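Local coordinates for protein thin, isoform D (PDB 6XG7) that probably acts as a zinc-binding ubiquitin-protein ligase in fly muscle, with the NHL-repeat beta-propeller at its C-terminal end thought to bind protein partners, at residues A[151-163]-A[166-179]. Sequence-based numbering, arbitrary orientation.
Sequences GFIYVCDKENHRV and FQSDGSFVGKFGSC
Val163 lies against one face of the Phe176 ring, a CH-pi contact with its CB 4.0 Å from the ring centroid. Phe176 carries CG between its own backbone N and carbonyl carbon (chi1 51°), which brings the ring alongside the valine, and Val163 CG1 reaches Phe176 CZ at 3.7 Å. Their backbones form an antiparallel hydrogen-bonded pair, Val163 N to Phe176 O (2.8 Å) and Phe176 N back to Val163 O. Ile153 and Phe166 make a second such pair, Ile153 N to Phe166 O at 2.8 Å; beyond it, Val155 CG2 meets Phe166 CE1 at 3.9 Å. Outside this pair, the edge of the Phe152 ring takes Val173 CG2 against Phe152 CE1 (3.9 Å), while Gln167 runs beside it. Without the ring, as with an alanine at Phe152, Val173 CG2 and the Gln167 chain would probably lose the surface they lie against. At the other end, Arg162 NH1 passes Lys175 CD (3.7 Å), yet Arg162 NE makes a salt bridge to Asp157 OD2 (2.8 Å), an oxygen that Asn160 ND2 approaches from the same face; Lys175 NZ instead forms a salt bridge with Asp136. His161 and Arg162 both face Asp157, a G1 beta bulge where strand 153-157 turns back into strand 162-166. Strands 153-157, 162-166 and 172-179 follow one another as antiparallel neighbours in the propeller, with strand 142-147 flanking 153-157 and the rings of Phe129 and Phe213 meeting Phe166 and Phe176, respectively.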
loop_
_atom_site.group_PDB
_atom_site.type_symbol
_atom_site.label_atom_id
_atom_site.label_comp_id
_atom_site.label_asym_id
_atom_site.label_seq_id
_atom_site.Cartn_x
_atom_site.Cartn_y
_atom_site.Cartn_z
ATOM N N GLY A 151 12.723 -5.331 -9.876
ATOM C CA GLY A 151 12.658 -6.111 -8.665
ATOM C C GLY A 151 13.223 -5.448 -7.428
ATOM O O GLY A 151 13.250 -6.079 -6.365
ATOM N N PHE A 152 13.681 -4.209 -7.512
ATOM C CA PHE A 152 14.070 -3.520 -6.292
ATOM C C PHE A 152 12.859 -3.364 -5.374
ATOM O O PHE A 152 11.720 -3.168 -5.829
ATOM C CB PHE A 152 14.673 -2.155 -6.597
ATOM C CG PHE A 152 16.025 -2.221 -7.274
ATOM C CD1 PHE A 152 17.200 -2.354 -6.543
ATOM C CD2 PHE A 152 16.118 -2.137 -8.657
ATOM C CE1 PHE A 152 18.445 -2.407 -7.188
ATOM C CE2 PHE A 152 17.345 -2.187 -9.293
ATOM C CZ PHE A 152 18.505 -2.323 -8.556
ATOM N N ILE A 153 13.130 -3.418 -4.072
ATOM C CA ILE A 153 12.129 -3.316 -3.016
ATOM C C ILE A 153 12.256 -1.953 -2.338
ATOM O O ILE A 153 13.348 -1.553 -1.916
ATOM C CB ILE A 153 12.299 -4.458 -1.995
ATOM C CG1 ILE A 153 12.103 -5.813 -2.656
ATOM C CG2 ILE A 153 11.335 -4.289 -0.836
ATOM C CD1 ILE A 153 12.515 -6.988 -1.778
ATOM N N TYR A 154 11.136 -1.251 -2.210
ATOM C CA TYR A 154 11.082 0.069 -1.596
ATOM C C TYR A 154 10.177 -0.022 -0.377
ATOM O O TYR A 154 9.025 -0.459 -0.497
ATOM C CB TYR A 154 10.506 1.107 -2.573
ATOM C CG TYR A 154 11.274 1.282 -3.868
ATOM C CD1 TYR A 154 11.242 0.304 -4.858
ATOM C CD2 TYR A 154 12.036 2.415 -4.099
ATOM C CE1 TYR A 154 11.941 0.441 -6.030
ATOM C CE2 TYR A 154 12.753 2.561 -5.272
ATOM C CZ TYR A 154 12.692 1.574 -6.236
ATOM O OH TYR A 154 13.410 1.743 -7.406
ATOM N N VAL A 155 10.689 0.400 0.778
ATOM C CA VAL A 155 10.030 0.223 2.066
ATOM C C VAL A 155 9.823 1.575 2.733
ATOM O O VAL A 155 10.767 2.359 2.873
ATOM C CB VAL A 155 10.871 -0.657 3.010
ATOM C CG1 VAL A 155 10.161 -0.821 4.370
ATOM C CG2 VAL A 155 11.159 -1.986 2.392
ATOM N N CYS A 156 8.604 1.814 3.104
ATOM C CA CYS A 156 8.308 2.951 4.065
ATOM C C CYS A 156 8.616 2.600 5.553
ATOM O O CYS A 156 7.999 1.725 6.181
ATOM C CB CYS A 156 6.833 3.321 4.030
ATOM S SG CYS A 156 6.360 4.248 2.607
ATOM N N ASP A 157 9.710 3.156 6.018
ATOM C CA ASP A 157 10.260 2.825 7.334
ATOM C C ASP A 157 9.711 3.899 8.264
ATOM O O ASP A 157 10.327 4.944 8.478
ATOM C CB ASP A 157 11.781 2.863 7.213
ATOM C CG ASP A 157 12.489 2.478 8.477
ATOM O OD1 ASP A 157 11.810 2.122 9.459
ATOM O OD2 ASP A 157 13.740 2.536 8.463
ATOM N N LYS A 158 8.516 3.634 8.796
ATOM C CA LYS A 158 7.626 4.704 9.241
ATOM C C LYS A 158 8.258 5.555 10.335
ATOM O O LYS A 158 8.300 6.786 10.225
ATOM C CB LYS A 158 6.301 4.107 9.718
ATOM C CG LYS A 158 5.319 5.159 10.179
ATOM C CD LYS A 158 3.976 4.560 10.526
ATOM C CE LYS A 158 3.955 3.885 11.888
ATOM N NZ LYS A 158 3.854 4.844 13.037
ATOM N N GLU A 159 8.710 4.931 11.420
ATOM C CA GLU A 159 9.214 5.719 12.543
ATOM C C GLU A 159 10.647 6.190 12.341
ATOM O O GLU A 159 11.149 6.949 13.171
ATOM C CB GLU A 159 9.023 4.977 13.867
ATOM C CG GLU A 159 7.583 4.992 14.339
ATOM C CD GLU A 159 7.021 6.390 14.417
ATOM O OE1 GLU A 159 7.641 7.238 15.093
ATOM O OE2 GLU A 159 5.990 6.636 13.746
ATOM N N ASN A 160 11.308 5.786 11.259
ATOM C CA ASN A 160 12.566 6.408 10.873
ATOM C C ASN A 160 12.376 7.488 9.812
ATOM O O ASN A 160 13.361 8.044 9.322
ATOM C CB ASN A 160 13.568 5.354 10.397
ATOM C CG ASN A 160 14.064 4.466 11.521
ATOM O OD1 ASN A 160 14.115 4.866 12.685
ATOM N ND2 ASN A 160 14.423 3.243 11.173
ATOM N N HIS A 161 11.129 7.797 9.454
ATOM C CA HIS A 161 10.777 8.895 8.550
ATOM C C HIS A 161 11.566 8.833 7.242
ATOM O O HIS A 161 12.066 9.826 6.719
ATOM C CB HIS A 161 10.893 10.239 9.265
ATOM C CG HIS A 161 10.155 10.265 10.569
ATOM N ND1 HIS A 161 8.781 10.168 10.646
ATOM C CD2 HIS A 161 10.599 10.331 11.847
ATOM C CE1 HIS A 161 8.411 10.197 11.913
ATOM N NE2 HIS A 161 9.495 10.289 12.663
ATOM N N ARG A 162 11.623 7.632 6.672
ATOM C CA ARG A 162 12.438 7.436 5.487
ATOM C C ARG A 162 11.901 6.297 4.637
ATOM O O ARG A 162 11.123 5.452 5.089
ATOM C CB ARG A 162 13.895 7.157 5.863
ATOM C CG ARG A 162 14.096 5.817 6.564
ATOM C CD ARG A 162 15.481 5.714 7.143
ATOM N NE ARG A 162 15.727 4.433 7.783
ATOM C CZ ARG A 162 16.879 4.136 8.372
ATOM N NH1 ARG A 162 17.866 5.025 8.351
ATOM N NH2 ARG A 162 17.078 2.964 8.935
ATOM N N VAL A 163 12.374 6.274 3.401
ATOM C CA VAL A 163 12.230 5.157 2.486
ATOM C C VAL A 163 13.589 4.495 2.377
ATOM O O VAL A 163 14.605 5.176 2.211
ATOM C CB VAL A 163 11.758 5.657 1.106
ATOM C CG1 VAL A 163 11.754 4.533 0.100
ATOM C CG2 VAL A 163 10.386 6.272 1.212
ATOM N N PHE A 166 16.167 -1.681 -1.516
ATOM C CA PHE A 166 16.896 -2.935 -1.431
ATOM C C PHE A 166 16.854 -3.644 -2.775
ATOM O O PHE A 166 15.905 -3.492 -3.550
ATOM C CB PHE A 166 16.261 -3.878 -0.384
ATOM C CG PHE A 166 16.172 -3.272 0.968
ATOM C CD1 PHE A 166 15.096 -2.472 1.320
ATOM C CD2 PHE A 166 17.196 -3.443 1.890
ATOM C CE1 PHE A 166 15.045 -1.878 2.567
ATOM C CE2 PHE A 166 17.124 -2.848 3.123
ATOM C CZ PHE A 166 16.057 -2.065 3.452
ATOM N N GLN A 167 17.872 -4.455 -3.028
ATOM C CA GLN A 167 17.754 -5.450 -4.078
ATOM C C GLN A 167 16.715 -6.494 -3.675
ATOM O O GLN A 167 16.287 -6.578 -2.517
ATOM C CB GLN A 167 19.094 -6.152 -4.304
ATOM C CG GLN A 167 20.190 -5.237 -4.787
ATOM C CD GLN A 167 21.463 -5.987 -5.069
ATOM O OE1 GLN A 167 21.435 -7.059 -5.665
ATOM N NE2 GLN A 167 22.592 -5.437 -4.641
ATOM N N SER A 168 16.317 -7.321 -4.638
ATOM C CA SER A 168 15.278 -8.302 -4.357
ATOM C C SER A 168 15.713 -9.329 -3.311
ATOM O O SER A 168 14.848 -9.982 -2.724
ATOM C CB SER A 168 14.831 -8.993 -5.643
ATOM O OG SER A 168 15.867 -9.814 -6.149
ATOM N N ASP A 169 17.020 -9.478 -3.063
ATOM C CA ASP A 169 17.546 -10.380 -2.036
ATOM C C ASP A 169 17.743 -9.703 -0.687
ATOM O O ASP A 169 18.244 -10.340 0.247
ATOM C CB ASP A 169 18.864 -11.058 -2.485
ATOM C CG ASP A 169 20.086 -10.143 -2.437
ATOM O OD1 ASP A 169 19.938 -8.909 -2.342
ATOM O OD2 ASP A 169 21.216 -10.692 -2.523
ATOM N N GLY A 170 17.347 -8.446 -0.554
ATOM C CA GLY A 170 17.457 -7.726 0.690
ATOM C C GLY A 170 18.740 -6.942 0.860
ATOM O O GLY A 170 18.925 -6.307 1.902
ATOM N N SER A 171 19.646 -6.976 -0.115
ATOM C CA SER A 171 20.851 -6.161 -0.024
ATOM C C SER A 171 20.504 -4.680 -0.034
ATOM O O SER A 171 19.753 -4.222 -0.896
ATOM C CB SER A 171 21.741 -6.431 -1.228
ATOM O OG SER A 171 22.165 -7.763 -1.263
ATOM N N PHE A 172 21.091 -3.916 0.888
ATOM C CA PHE A 172 20.808 -2.487 0.974
ATOM C C PHE A 172 21.349 -1.750 -0.243
ATOM O O PHE A 172 22.507 -1.932 -0.639
ATOM C CB PHE A 172 21.442 -1.913 2.236
ATOM C CG PHE A 172 21.197 -0.432 2.427
ATOM C CD1 PHE A 172 19.974 0.039 2.914
ATOM C CD2 PHE A 172 22.194 0.489 2.146
ATOM C CE1 PHE A 172 19.750 1.396 3.096
ATOM C CE2 PHE A 172 21.960 1.855 2.319
ATOM C CZ PHE A 172 20.743 2.300 2.796
ATOM N N VAL A 173 20.501 -0.912 -0.831
ATOM C CA VAL A 173 20.857 -0.069 -1.966
ATOM C C VAL A 173 21.002 1.391 -1.551
ATOM O O VAL A 173 21.994 2.037 -1.890
ATOM C CB VAL A 173 19.842 -0.228 -3.120
ATOM C CG1 VAL A 173 20.114 0.785 -4.235
ATOM C CG2 VAL A 173 19.887 -1.651 -3.641
ATOM N N GLY A 174 20.010 1.938 -0.847
ATOM C CA GLY A 174 20.052 3.345 -0.487
ATOM C C GLY A 174 18.820 3.739 0.294
ATOM O O GLY A 174 17.965 2.911 0.603
ATOM N N LYS A 175 18.742 5.022 0.632
ATOM C CA LYS A 175 17.638 5.511 1.445
ATOM C C LYS A 175 17.487 7.002 1.209
ATOM O O LYS A 175 18.414 7.666 0.736
ATOM C CB LYS A 175 17.880 5.239 2.934
ATOM C CG LYS A 175 19.056 6.019 3.533
ATOM C CD LYS A 175 19.268 5.657 5.007
ATOM C CE LYS A 175 20.341 6.514 5.683
ATOM N NZ LYS A 175 21.691 6.145 5.208
ATOM N N PHE A 176 16.309 7.517 1.559
ATOM C CA PHE A 176 16.059 8.947 1.501
ATOM C C PHE A 176 14.920 9.297 2.445
ATOM O O PHE A 176 14.087 8.451 2.781
ATOM C CB PHE A 176 15.794 9.452 0.077
ATOM C CG PHE A 176 14.748 8.692 -0.671
ATOM C CD1 PHE A 176 13.430 9.096 -0.639
ATOM C CD2 PHE A 176 15.097 7.617 -1.469
ATOM C CE1 PHE A 176 12.468 8.409 -1.366
ATOM C CE2 PHE A 176 14.152 6.928 -2.184
ATOM C CZ PHE A 176 12.829 7.322 -2.129
ATOM N N GLY A 177 14.922 10.536 2.890
ATOM C CA GLY A 177 13.891 11.052 3.756
ATOM C C GLY A 177 14.371 11.197 5.185
ATOM O O GLY A 177 15.202 10.423 5.682
ATOM N N SER A 178 13.834 12.207 5.861
ATOM C CA SER A 178 14.059 12.393 7.282
ATOM C C SER A 178 12.926 13.254 7.822
ATOM O O SER A 178 12.096 13.773 7.073
ATOM C CB SER A 178 15.432 13.006 7.547
ATOM O OG SER A 178 15.567 14.215 6.839
ATOM N N CYS A 179 12.909 13.400 9.139
ATOM C CA CYS A 179 11.785 14.024 9.822
ATOM C C CYS A 179 11.633 15.484 9.424
ATOM O O CYS A 179 12.619 16.215 9.280
ATOM C CB CYS A 179 12.021 13.956 11.330
ATOM S SG CYS A 179 13.497 14.878 11.871
HETATM O O HOH W 1 15.602 9.577 8.596
#